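Local atomic coordinates of ribose-5-phosphate isomerase RpiB (Thermotoga maritima, PDB entry 1O1X), a protein that probably interconverts ribose 5-phosphate and ribulose 5-phosphate, working as an assembly of four identical chains. Residues A[105-108]-A[109-113]; A[144-147]-A[148-151]. All coordinates share one frame; numbering follows the deposited sequence. Where two conformers were deposited one is given.

Interaction 1: A[105-108]-A[109-113]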
ATOM      1  N   ARG A 105     -10.063  -9.647   3.532  1.00 10.16           N
ATOM      2  CA  ARG A 105     -10.948  -9.939   4.648  1.00 10.75           C
ATOM      3  C   ARG A 105     -12.287  -9.182   4.474  1.00 10.01           C
ATOM      4  O   ARG A 105     -13.345  -9.765   4.552  1.00 10.08           O
ATOM      5  CB  ARG A 105     -10.280  -9.605   5.991  1.00 10.51           C
ATOM      6  CG  ARG A 105     -11.206  -9.685   7.212  1.00 13.88           C
ATOM      7  CD  ARG A 105     -10.505  -9.349   8.500  1.00 16.52           C
ATOM      8  NE  ARG A 105     -10.017  -7.956   8.552  1.00 20.97           N
ATOM      9  CZ  ARG A 105     -10.754  -6.858   8.844  1.00 24.93           C
ATOM     10  NH1 ARG A 105     -12.054  -6.957   9.095  1.00 24.99           N
ATOM     11  NH2 ARG A 105     -10.173  -5.648   8.889  1.00 24.29           N
ATOM     12  N   LEU A 106     -12.224  -7.879   4.244  1.00 10.81           N
ATOM     13  CA  LEU A 106     -13.417  -7.083   4.092  1.00 11.20           C
ATOM     14  C   LEU A 106     -14.172  -7.406   2.793  1.00 10.69           C
ATOM     15  O   LEU A 106     -15.382  -7.416   2.781  1.00 10.14           O
ATOM     16  CB  LEU A 106     -13.091  -5.581   4.227  1.00 13.36           C
ATOM     17  CG  LEU A 106     -12.731  -5.111   5.653  1.00 14.58           C
ATOM     18  CD1 LEU A 106     -12.261  -3.709   5.671  1.00 19.58           C
ATOM     19  CD2 LEU A 106     -13.894  -5.280   6.584  1.00 17.90           C
ATOM     20  N   ALA A 107     -13.462  -7.707   1.715  1.00 10.27           N
ATOM     21  CA  ALA A 107     -14.094  -8.109   0.473  1.00 10.44           C
ATOM     22  C   ALA A 107     -15.045  -9.300   0.720  1.00 10.30           C
ATOM     23  O   ALA A 107     -16.140  -9.345   0.164  1.00  9.32           O
ATOM     24  CB  ALA A 107     -13.050  -8.469  -0.588  1.00 10.56           C
ATOM     25  N   ARG A 108     -14.618 -10.234   1.566  1.00  9.59           N
ATOM     26  CA  ARG A 108     -15.411 -11.393   1.918  1.00 10.01           C
ATOM     27  C   ARG A 108     -16.490 -11.102   2.950  1.00 10.22           C
ATOM     28  O   ARG A 108     -17.655 -11.420   2.739  1.00 10.09           O
ATOM     29  CB  ARG A 108     -14.475 -12.484   2.428  1.00 10.32           C
ATOM     30  CG  ARG A 108     -13.547 -13.057   1.317  1.00 11.16           C
ATOM     31  CD  ARG A 108     -14.233 -13.932   0.239  1.00 11.64           C
ATOM     32  NE  ARG A 108     -15.044 -14.913   0.922  1.00 10.92           N
ATOM     33  CZ  ARG A 108     -16.341 -15.111   0.817  1.00 10.91           C
ATOM     34  NH1 ARG A 108     -17.082 -14.494  -0.078  1.00 12.44           N
ATOM     35  NH2 ARG A 108     -16.901 -15.952   1.662  1.00 10.64           N
ATOM     36  N   SER A 109     -16.088 -10.464   4.050  1.00 10.67           N
ATOM     37  CA  SER A 109     -16.953 -10.155   5.204  1.00 11.36           C
ATOM     38  C   SER A 109     -18.107  -9.249   4.825  1.00 11.50           C
ATOM     39  O   SER A 109     -19.252  -9.494   5.247  1.00 10.26           O
ATOM     40  CB  SER A 109     -16.163  -9.436   6.310  1.00 11.19           C
ATOM     41  OG  SER A 109     -15.294 -10.361   6.893  1.00 16.58           O
ATOM     42  N   HIS A 110     -17.781  -8.195   4.056  1.00 10.95           N
ATOM     43  CA  HIS A 110     -18.753  -7.173   3.689  1.00 11.07           C
ATOM     44  C   HIS A 110     -19.319  -7.281   2.286  1.00 11.39           C
ATOM     45  O   HIS A 110     -20.492  -6.988   2.073  1.00 12.80           O
ATOM     46  CB  HIS A 110     -18.134  -5.784   3.913  1.00 10.61           C
ATOM     47  CG  HIS A 110     -17.799  -5.499   5.339  1.00 10.90           C
ATOM     48  ND1 HIS A 110     -17.388  -4.256   5.769  1.00 13.41           N
ATOM     49  CD2 HIS A 110     -17.876  -6.276   6.449  1.00 12.54           C
ATOM     50  CE1 HIS A 110     -17.205  -4.288   7.078  1.00 13.97           C
ATOM     51  NE2 HIS A 110     -17.487  -5.504   7.513  1.00 11.33           N
ATOM     52  N   ASN A 111     -18.506  -7.676   1.310  1.00 11.99           N
ATOM     53  CA  ASN A 111     -18.955  -7.676  -0.080  1.00 12.22           C
ATOM     54  C   ASN A 111     -19.281  -9.073  -0.625  1.00 11.77           C
ATOM     55  O   ASN A 111     -19.654  -9.192  -1.791  1.00 11.47           O
ATOM     56  CB  ASN A 111     -17.939  -6.975  -0.995  1.00 11.23           C
ATOM     57  CG  ASN A 111     -17.530  -5.596  -0.492  1.00 14.83           C
ATOM     58  OD1 ASN A 111     -18.261  -4.592  -0.651  1.00 16.20           O
ATOM     59  ND2 ASN A 111     -16.374  -5.530   0.096  1.00  9.30           N
ATOM     60  N   ASN A 112     -19.105 -10.109   0.213  1.00 12.06           N
ATOM     61  CA  ASN A 112     -19.271 -11.520  -0.191  1.00 10.96           C
ATOM     62  C   ASN A 112     -18.604 -11.748  -1.547  1.00 11.01           C
ATOM     63  O   ASN A 112     -19.164 -12.357  -2.452  1.00 11.04           O
ATOM     64  CB  ASN A 112     -20.768 -11.906  -0.269  1.00 11.65           C
ATOM     65  CG  ASN A 112     -20.986 -13.401  -0.288  1.00 13.49           C
ATOM     66  OD1 ASN A 112     -20.056 -14.154   0.038  1.00 13.76           O
ATOM     67  ND2 ASN A 112     -22.208 -13.855  -0.646  1.00 10.05           N
ATOM     68  N   ALA A 113     -17.373 -11.273  -1.683  1.00 11.04           N
ATOM     69  CA  ALA A 113     -16.695 -11.302  -2.956  1.00 11.09           C
ATOM     70  C   ALA A 113     -16.488 -12.734  -3.414  1.00 10.97           C
ATOM     71  O   ALA A 113     -16.152 -13.627  -2.617  1.00 11.73           O
ATOM     72  CB  ALA A 113     -15.410 -10.571  -2.857  1.00 10.97           C
TER
HETATM   73  O   HOH W   1     -14.025  -8.984   8.996  1.00 22.94           O
HETATM   74  O   HOH W   2     -19.744 -16.619   1.203  1.00 19.18           O

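Interaction 2: A[144-147]-A[148-151]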
ATOM      1  N   ARG A 144     -26.450  -6.348   7.437  1.00 11.70           N
ATOM      2  CA  ARG A 144     -26.815  -5.207   6.640  1.00 11.38           C
ATOM      3  C   ARG A 144     -26.074  -5.108   5.332  1.00 10.66           C
ATOM      4  O   ARG A 144     -26.425  -4.289   4.484  1.00 10.88           O
ATOM      5  CB  ARG A 144     -26.679  -3.923   7.465  1.00 10.92           C
ATOM      6  CG  ARG A 144     -27.616  -3.921   8.669  1.00 13.38           C
ATOM      7  CD  ARG A 144     -29.117  -4.004   8.251  1.00 12.73           C
ATOM      8  NE  ARG A 144     -30.044  -3.552   9.293  1.00 12.99           N
ATOM      9  CZ  ARG A 144     -31.315  -3.298   9.080  1.00  8.09           C
ATOM     10  NH1 ARG A 144     -31.834  -3.472   7.865  1.00 11.19           N
ATOM     11  NH2 ARG A 144     -32.052  -2.891  10.060  1.00  7.62           N
ATOM     12  N   HIS A 145     -25.071  -5.959   5.144  1.00 11.39           N
ATOM     13  CA  HIS A 145     -24.302  -5.977   3.885  1.00 11.46           C
ATOM     14  C   HIS A 145     -25.128  -6.605   2.790  1.00 10.94           C
ATOM     15  O   HIS A 145     -24.915  -6.277   1.641  1.00 11.85           O
ATOM     16  CB  HIS A 145     -22.987  -6.738   4.045  1.00 11.25           C
ATOM     17  CG  HIS A 145     -22.169  -6.248   5.187  1.00 12.36           C
ATOM     18  ND1 HIS A 145     -21.568  -5.006   5.188  1.00 11.34           N
ATOM     19  CD2 HIS A 145     -21.911  -6.802   6.397  1.00 12.94           C
ATOM     20  CE1 HIS A 145     -20.964  -4.830   6.354  1.00 15.33           C
ATOM     21  NE2 HIS A 145     -21.143  -5.907   7.100  1.00 11.84           N
ATOM     22  N   GLU A 146     -26.059  -7.508   3.138  1.00 10.84           N
ATOM     23  CA  GLU A 146     -26.794  -8.287   2.125  1.00 10.61           C
ATOM     24  C   GLU A 146     -27.613  -7.378   1.194  1.00 10.59           C
ATOM     25  O   GLU A 146     -27.570  -7.562  -0.036  1.00 10.49           O
ATOM     26  CB  GLU A 146     -27.696  -9.352   2.770  1.00 11.42           C
ATOM     27  CG  GLU A 146     -28.565 -10.180   1.811  1.00 13.99           C
ATOM     28  CD  GLU A 146     -27.765 -11.003   0.797  1.00 17.73           C
ATOM     29  OE1 GLU A 146     -26.579 -11.284   1.049  1.00 20.87           O
ATOM     30  OE2 GLU A 146     -28.313 -11.337  -0.277  1.00 16.58           O
ATOM     31  N   ARG A 147     -28.304  -6.393   1.770  1.00  8.94           N
ATOM     32  CA  ARG A 147     -29.056  -5.416   0.981  1.00  9.04           C
ATOM     33  C   ARG A 147     -28.172  -4.718  -0.068  1.00  9.63           C
ATOM     34  O   ARG A 147     -28.593  -4.479  -1.203  1.00  7.91           O
ATOM     35  CB  ARG A 147     -29.702  -4.378   1.874  1.00  8.75           C
ATOM     36  CG  ARG A 147     -30.535  -3.353   1.109  1.00  9.44           C
ATOM     37  CD  ARG A 147     -31.216  -2.365   2.014  1.00 10.84           C
ATOM     38  NE  ARG A 147     -32.218  -3.063   2.801  1.00 11.88           N
ATOM     39  CZ  ARG A 147     -32.822  -2.556   3.867  1.00 12.89           C
ATOM     40  NH1 ARG A 147     -32.575  -1.318   4.266  1.00 12.32           N
ATOM     41  NH2 ARG A 147     -33.672  -3.299   4.548  1.00 11.89           N
ATOM     42  N   ARG A 148     -26.963  -4.376   0.342  1.00 10.18           N
ATOM     43  CA  ARG A 148     -26.037  -3.641  -0.528  1.00 11.52           C
ATOM     44  C   ARG A 148     -25.583  -4.492  -1.680  1.00 11.42           C
ATOM     45  O   ARG A 148     -25.585  -4.025  -2.806  1.00 11.83           O
ATOM     46  CB  ARG A 148     -24.833  -3.134   0.254  1.00 11.79           C
ATOM     47  CG  ARG A 148     -25.266  -2.102   1.246  1.00 12.67           C
ATOM     48  CD  ARG A 148     -24.292  -1.875   2.334  1.00 15.11           C
ATOM     49  NE  ARG A 148     -24.841  -0.967   3.345  1.00 17.15           N
ATOM     50  CZ  ARG A 148     -24.393  -0.905   4.568  1.00 18.10           C
ATOM     51  NH1 ARG A 148     -23.389  -1.685   4.943  1.00 19.16           N
ATOM     52  NH2 ARG A 148     -24.954  -0.076   5.428  1.00 20.72           N
ATOM     53  N   ILE A 149     -25.252  -5.747  -1.404  1.00 11.67           N
ATOM     54  CA  ILE A 149     -24.841  -6.663  -2.463  1.00 11.77           C
ATOM     55  C   ILE A 149     -25.963  -6.955  -3.468  1.00 12.16           C
ATOM     56  O   ILE A 149     -25.717  -7.078  -4.703  1.00 12.80           O
ATOM     57  CB  ILE A 149     -24.031  -7.903  -1.994  0.65 13.08           C
ATOM     58  CG1 ILE A 149     -24.833  -8.901  -1.221  0.65 13.60           C
ATOM     59  CG2 ILE A 149     -22.749  -7.491  -1.226  0.65 13.19           C
ATOM     60  CD1 ILE A 149     -24.028 -10.151  -0.995  0.65 16.88           C
ATOM     61  N   ARG A 150     -27.190  -7.066  -2.975  1.00 10.59           N
ATOM     62  CA  ARG A 150     -28.352  -7.185  -3.871  1.00 11.01           C
ATOM     63  C   ARG A 150     -28.579  -5.924  -4.740  1.00 11.15           C
ATOM     64  O   ARG A 150     -28.818  -6.018  -5.960  1.00 11.02           O
ATOM     65  CB  ARG A 150     -29.602  -7.482  -3.041  1.00 11.62           C
ATOM     66  CG  ARG A 150     -29.573  -8.847  -2.394  1.00 11.39           C
ATOM     67  CD  ARG A 150     -30.866  -9.094  -1.675  1.00 13.94           C
ATOM     68  NE  ARG A 150     -30.879 -10.349  -0.943  1.00 12.86           N
ATOM     69  CZ  ARG A 150     -31.979 -10.976  -0.550  1.00 11.76           C
ATOM     70  NH1 ARG A 150     -33.185 -10.485  -0.803  1.00  9.66           N
ATOM     71  NH2 ARG A 150     -31.855 -12.120   0.088  1.00 14.32           N
ATOM     72  N   LYS A 151     -28.424  -4.751  -4.125  1.00 10.66           N
ATOM     73  CA  LYS A 151     -28.534  -3.473  -4.838  1.00 11.28           C
ATOM     74  C   LYS A 151     -27.513  -3.336  -5.982  1.00 11.46           C
ATOM     75  O   LYS A 151     -27.821  -2.717  -7.009  1.00 11.17           O
ATOM     76  CB  LYS A 151     -28.446  -2.278  -3.873  1.00 10.03           C
ATOM     77  CG  LYS A 151     -29.723  -1.984  -3.122  1.00 10.06           C
ATOM     78  CD  LYS A 151     -29.612  -0.749  -2.224  1.00 10.29           C
ATOM     79  CE  LYS A 151     -30.929  -0.377  -1.598  1.00 11.36           C
ATOM     80  NZ  LYS A 151     -30.790   0.863  -0.778  1.00  8.40           N
TER
HETATM   81  O   HOH W   3     -21.292  -3.164   3.174  1.00 17.21           O

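Interaction 1: A[105-108]-A[109-113]
R108 NH1 is gripped twice by the chain that follows it, giving hydrogen bonds to A113 O at 2.8 Å and to N112 OD1 at 3.0 Å. Together they close the C-terminal end of helix 101-109, where N112 leaves helical geometry with positive phi and the chain turns toward strand 115-117 of the parallel sheet. An arginine suits this place because its long chain, bent at chi2 and chi3 (-71° and -49°), folds back over the turn. Water 2 joins R108 NH2 to N112 OD1, giving that amide oxygen a second donor. Within the turn itself, A113 N bonds A107 O at 2.9 Å from above the carbonyl plane, and the small methyls of A107 and A113 allow the chain to pass close by. The neighbouring carbonyl, L106 O, accepts a bond of 2.8 Å from H110 N. H110, the predicted proton donor, runs alongside L106, and its other neighbours include H145, whose ring stacks with it. N111, predicted to bind the substrate, packs on Y54 of the second subunit. R105 is held by D102, while water 1 bridges its NH1 to S109 OG. The methyl L106 CD2 sits over one face of the H110 imidazole, 3.7 Å from the ring centroid.

Interaction 2: A[144-147]-A[148-151]
Three successive i to i+4 hydrogen bonds, I149 N to H145 O, R150 N to E146 O and K151 N to R147 O, wind the chain as alpha-helix through E146-K151. This is the C-terminal helix 145-152, and its side chains meet one turn apart. On one flank E146 and R150 form an i to i+4 salt bridge: R150 NE gives E146 OE2 a nearly straight bond of 2.8 Å (173°). The oxygen lies in the guanidinium plane and uses its anti lone pair, while the carboxylate stands almost at right angles to that plane, 87° away. E146 reaches the spot because its chain bends at chi2 (61°), and R150 meets it with an extended chain. The I149 side chain, modelled in two positions, lies beside the E146 carboxylate; isoleucine suits the buried side, where it packs on F140 and N112 of its own chain and on Y54 of the second subunit. R147 and K151 run side by side through their aliphatic parts, with R147 CG 4.0 Å from K151 CE. Their like charges are kept apart, and K151 NZ goes to D56 and D53 of the second subunit. R148, predicted to bind the substrate phosphosugar as R144 is, also sends NE to D53 of that subunit. One face of its guanidinium lies over R144 O. Its NH1 lies on the H145 side, where water 3 sits in the H145 ring plane, 2.7 Å from H145 ND1, and accepts a bond from R148 NH1 at 3.1 Å.

From the N terminus, interaction 1 comes first: it closes the turn that ends helix 101-109 and sends the chain into strand 115-117. The chain then runs through helix 125-137 and a loop before interaction 2 forms within helix 145-152, so the two follow in series, neither nesting nor crossing. In space they meet, their centres about 11 Å apart. H145 CB packs 3.2 Å from H110 O, and I149 fits against N111 and N112, laying the C-terminal helix on the turn. Both contacts also touch the second subunit, and between them they hold H110, the predicted proton donor, and N111, R144 and R148, three of the predicted substrate-binding residues.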